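Local coordinates for protein glutamate--tRNA ligase (Elizabethkingia anophelis, PDB 6B1Z) that probably catalyses the ATP-dependent attachment of glutamate to its cognate tRNA, at residues A[85-88]-A[89-92]; A[102-105]-A[106-110]. One frame throughout, in Å; residues are numbered along the deposited sequence.

Contact 1 of 2, residues A[85-88]-A[89-92]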
loop_
_atom_site.group_PDB
_atom_site.type_symbol
_atom_site.label_atom_id
_atom_site.label_comp_id
_atom_site.label_asym_id
_atom_site.label_seq_id
_atom_site.Cartn_x
_atom_site.Cartn_y
_atom_site.Cartn_z
ATOM N N GLY A 85 18.962 6.373 17.001
ATOM C CA GLY A 85 20.019 5.929 16.126
ATOM C C GLY A 85 21.189 6.883 16.143
ATOM O O GLY A 85 21.117 7.979 16.702
ATOM N N PRO A 86 22.284 6.500 15.479
ATOM C CA PRO A 86 23.533 7.276 15.574
ATOM C C PRO A 86 23.511 8.620 14.858
ATOM O O PRO A 86 24.414 9.435 15.099
ATOM C CB PRO A 86 24.571 6.339 14.941
ATOM C CG PRO A 86 23.768 5.475 14.004
ATOM C CD PRO A 86 22.440 5.268 14.687
ATOM N N TYR A 87 22.532 8.879 13.992
ATOM C CA TYR A 87 22.481 10.117 13.222
ATOM C C TYR A 87 21.223 10.920 13.528
ATOM O O TYR A 87 20.762 11.704 12.700
ATOM C CB TYR A 87 22.592 9.833 11.723
ATOM C CG TYR A 87 23.858 9.083 11.400
ATOM C CD1 TYR A 87 25.092 9.721 11.469
ATOM C CD2 TYR A 87 23.831 7.733 11.089
ATOM C CE1 TYR A 87 26.255 9.042 11.207
ATOM C CE2 TYR A 87 24.999 7.040 10.828
ATOM C CZ TYR A 87 26.208 7.710 10.886
ATOM O OH TYR A 87 27.384 7.048 10.628
ATOM N N ALA A 88 20.674 10.752 14.729
ATOM C CA ALA A 88 19.525 11.533 15.133
ATOM C C ALA A 88 19.877 13.022 15.126
ATOM O O ALA A 88 21.036 13.393 15.337
ATOM C CB ALA A 88 19.069 11.095 16.523
ATOM N N PRO A 89 18.883 13.913 14.923
ATOM C CA PRO A 89 17.443 13.644 14.792
ATOM C C PRO A 89 17.044 13.033 13.459
ATOM O O PRO A 89 17.575 13.388 12.408
ATOM C CB PRO A 89 16.805 15.033 14.930
ATOM C CG PRO A 89 17.859 15.895 15.573
ATOM C CD PRO A 89 19.156 15.359 15.029
ATOM N N TYR A 90 16.078 12.122 13.513
ATOM C CA TYR A 90 15.538 11.528 12.297
ATOM C C TYR A 90 14.283 12.241 11.815
ATOM O O TYR A 90 13.598 11.724 10.928
ATOM C CB TYR A 90 15.277 10.024 12.508
ATOM C CG TYR A 90 16.581 9.270 12.649
ATOM C CD1 TYR A 90 17.292 8.871 11.525
ATOM C CD2 TYR A 90 17.124 9.004 13.916
ATOM C CE1 TYR A 90 18.513 8.216 11.645
ATOM C CE2 TYR A 90 18.346 8.348 14.047
ATOM C CZ TYR A 90 19.023 7.948 12.910
ATOM O OH TYR A 90 20.231 7.307 13.020
ATOM N N ARG A 91 13.973 13.414 12.366
ATOM C CA ARG A 91 12.987 14.327 11.786
ATOM C C ARG A 91 13.714 15.546 11.247
ATOM O O ARG A 91 14.508 16.167 11.961
ATOM C CB ARG A 91 11.946 14.779 12.806
ATOM C CG ARG A 91 11.165 13.678 13.456
ATOM C CD ARG A 91 10.125 14.289 14.366
ATOM N NE ARG A 91 9.310 13.272 15.027
ATOM C CZ ARG A 91 9.179 13.163 16.342
ATOM N NH1 ARG A 91 9.792 14.026 17.150
ATOM N NH2 ARG A 91 8.407 12.208 16.869
ATOM N N GLN A 92 13.436 15.895 9.990
ATOM C CA GLN A 92 14.169 16.996 9.367
ATOM C C GLN A 92 13.855 18.337 10.023
ATOM O O GLN A 92 14.720 19.233 10.040
ATOM C CB GLN A 92 13.868 17.013 7.868
ATOM C CG GLN A 92 14.478 15.799 7.160
ATOM C CD GLN A 92 14.416 15.891 5.653
ATOM O OE1 GLN A 92 13.371 16.188 5.079
ATOM N NE2 GLN A 92 15.532 15.608 5.007
#
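Ala88 and Pro89 meet at a cis peptide bond, which brings their CA atoms to 3.0 Å. Just before this kink, Gly85 to Ala88 form a type I beta turn. Its closing bond, from Ala88 N to Gly85 O, is weak at 3.4 Å. Gly85 enters the turn with a phi of 154°, a value open mainly to glycine. Past Pro89 the chain runs on, but the Tyr90 ring points back to the turn.

Tyr90 carries the contact. Its CG lies anti to the carbonyl carbon and beside the backbone N (chi1 -69°), which sends the ring alongside the turn. The phenol oxygen is the working end. Tyr87 N donates to Tyr90 OH over 3.0 Å, and the bond is fairly straight at 158°. The same oxygen is hydrogen-bonded to Glu79, so a polar atom of a buried side chain has two partners. The Glu79 bond probably uses the phenol proton, since the backbone N-H already supplies its own. Gly85 C sits at the ring edge, in the ring plane, 3.3 Å from Tyr90 OH. Pro86 CD approaches the same oxygen to 3.4 Å. Farther down the ring, Ala88 CB packs on Tyr90 CE2 at 3.8 Å. Tyr87 O stands over one face of the Tyr90 ring, offset toward its rim and 4.1 Å above the plane. Tyr87 O and Pro89 O both accept from Arg95 NH1, which bridges the two sides of the kink.

Tyr90 and Gln92 make backbone hydrogen bonds with Ile50, tying the loop to the chain just after strand 45-48. The arrangement is a type I turn followed by a cis proline, with a tyrosine hydroxyl taking a main-chain N-H inside it, in the loop between helices 62-73 and 96-106 of the class I catalytic domain.

Contact 2 of 2, residues A[102-105]-A[106-110]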
loop_
_atom_site.group_PDB
_atom_site.type_symbol
_atom_site.label_atom_id
_atom_site.label_comp_id
_atom_site.label_asym_id
_atom_site.label_seq_id
_atom_site.Cartn_x
_atom_site.Cartn_y
_atom_site.Cartn_z
ATOM N N TYR A 102 25.528 23.769 6.283
ATOM C CA TYR A 102 25.725 23.464 4.872
ATOM C C TYR A 102 25.185 24.546 3.958
ATOM O O TYR A 102 25.678 24.689 2.831
ATOM C CB TYR A 102 25.121 22.095 4.561
ATOM C CG TYR A 102 25.928 21.018 5.247
ATOM C CD1 TYR A 102 27.302 20.948 5.074
ATOM C CD2 TYR A 102 25.331 20.116 6.119
ATOM C CE1 TYR A 102 28.056 19.987 5.710
ATOM C CE2 TYR A 102 26.078 19.147 6.755
ATOM C CZ TYR A 102 27.436 19.087 6.544
ATOM O OH TYR A 102 28.184 18.125 7.182
ATOM N N THR A 103 24.218 25.336 4.421
ATOM C CA THR A 103 23.846 26.535 3.678
ATOM C C THR A 103 25.028 27.499 3.580
ATOM O O THR A 103 25.317 28.037 2.504
ATOM C CB THR A 103 22.640 27.199 4.346
ATOM O OG1 THR A 103 21.501 26.345 4.217
ATOM C CG2 THR A 103 22.327 28.539 3.702
ATOM N N GLU A 104 25.737 27.715 4.694
ATOM C CA GLU A 104 26.931 28.559 4.659
ATOM C C GLU A 104 27.964 27.998 3.684
ATOM O O GLU A 104 28.600 28.757 2.934
ATOM C CB GLU A 104 27.522 28.694 6.067
ATOM C CG GLU A 104 28.768 29.573 6.121
ATOM C CD GLU A 104 29.482 29.514 7.460
ATOM O OE1 GLU A 104 28.978 28.833 8.379
ATOM O OE2 GLU A 104 30.553 30.148 7.588
ATOM N N GLN A 105 28.119 26.670 3.655
ATOM C CA GLN A 105 29.105 26.052 2.771
ATOM C C GLN A 105 28.754 26.280 1.305
ATOM O O GLN A 105 29.601 26.726 0.516
ATOM C CB GLN A 105 29.230 24.557 3.067
ATOM C CG GLN A 105 30.311 23.876 2.236
ATOM C CD GLN A 105 30.396 22.386 2.459
ATOM O OE1 GLN A 105 30.209 21.898 3.579
ATOM N NE2 GLN A 105 30.689 21.646 1.393
ATOM N N ILE A 106 27.509 25.995 0.915
ATOM C CA ILE A 106 27.178 26.097 -0.503
ATOM C C ILE A 106 27.188 27.546 -0.981
ATOM O O ILE A 106 27.414 27.795 -2.176
ATOM C CB ILE A 106 25.826 25.421 -0.834
ATOM C CG1 ILE A 106 25.789 25.077 -2.342
ATOM C CG2 ILE A 106 24.638 26.312 -0.422
ATOM C CD1 ILE A 106 24.583 24.297 -2.774
ATOM N N LEU A 107 26.971 28.515 -0.087
ATOM C CA LEU A 107 27.022 29.916 -0.492
ATOM C C LEU A 107 28.434 30.377 -0.816
ATOM O O LEU A 107 28.594 31.454 -1.400
ATOM C CB LEU A 107 26.421 30.811 0.599
ATOM C CG LEU A 107 24.893 30.784 0.696
ATOM C CD1 LEU A 107 24.435 31.577 1.921
ATOM C CD2 LEU A 107 24.263 31.327 -0.587
ATOM N N LYS A 108 29.456 29.594 -0.461
ATOM C CA LYS A 108 30.818 29.921 -0.875
ATOM C C LYS A 108 31.136 29.451 -2.289
ATOM O O LYS A 108 32.202 29.809 -2.814
ATOM C CB LYS A 108 31.814 29.315 0.107
ATOM C CG LYS A 108 31.740 29.956 1.476
ATOM C CD LYS A 108 32.510 29.163 2.510
ATOM C CE LYS A 108 32.293 29.746 3.896
ATOM N NZ LYS A 108 32.898 28.910 4.968
ATOM N N THR A 109 30.248 28.687 -2.915
ATOM C CA THR A 109 30.439 28.143 -4.254
ATOM C C THR A 109 29.729 29.008 -5.292
ATOM O O THR A 109 28.925 29.882 -4.970
ATOM C CB THR A 109 29.908 26.705 -4.360
ATOM O OG1 THR A 109 28.479 26.712 -4.481
ATOM C CG2 THR A 109 30.284 25.866 -3.146
ATOM N N ASP A 110 30.010 28.721 -6.563
ATOM C CA ASP A 110 29.264 29.331 -7.651
ATOM C C ASP A 110 28.033 28.526 -8.035
ATOM O O ASP A 110 27.515 28.685 -9.147
ATOM C CB ASP A 110 30.162 29.523 -8.875
ATOM C CG ASP A 110 31.254 30.548 -8.636
ATOM O OD1 ASP A 110 32.445 30.177 -8.707
ATOM O OD2 ASP A 110 30.915 31.720 -8.356
#
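Glu104 and Lys108 start from different first torsions. Glu104 has CG anti to the backbone N (chi1 -179°), whereas Lys108 has CG anti to the carbonyl carbon (chi1 -67°). Both chains then run extended and cross at an angle, one helical turn apart. Their ends make a long salt bridge, with Glu104 OE2 3.7 Å from Lys108 NZ. Thr103 and Leu107 lie side by side and point the same way. Thr103 CG2 touches Leu107 CD1 at 4.1 Å, and both residues pack on Ile169 of strand 168-171.

This is the C-terminal end of helix 96-106, where the bonding pattern tightens. Ile106 N still donates to Tyr102 O at 3.0 Å, four residues back. Lys108 N instead reaches Gln105 O, three back, also at 3.0 Å. A type I turn from Ile106 to Thr109 follows. Thr109 OG1, folded between its own backbone N and carbonyl carbon, donates to Ile106 O at 2.8 Å on a lone pair in the carbonyl plane. The same OG1 is hydrogen-bonded to Tyr111 N, two residues on, as in an ST turn. Thr109 N shares the Ile106 O acceptor at 3.1 Å. The Ile106 side chain is buried against helices 210-220 and 236-246.

Contact 1 and contact 2 come at the two ends of helix 96-106, contact 1 in the loop before it and contact 2 where it ends. Their centres are about 23 Å apart and they do not touch. Both are surface contacts, yet in each, one of the residues that touch is buried, Tyr90 in the first and Ile106 in the second. Helix 210-220 meets both, through Gln92 and through Ile106. The chemistry differs with place. In the irregular loop 85-92 the one hydrogen bond between the segments ends on a side-chain hydroxyl. At 102-110 the main-chain bonds of a helix end do most of the work, with a loose charge pair on the exposed side.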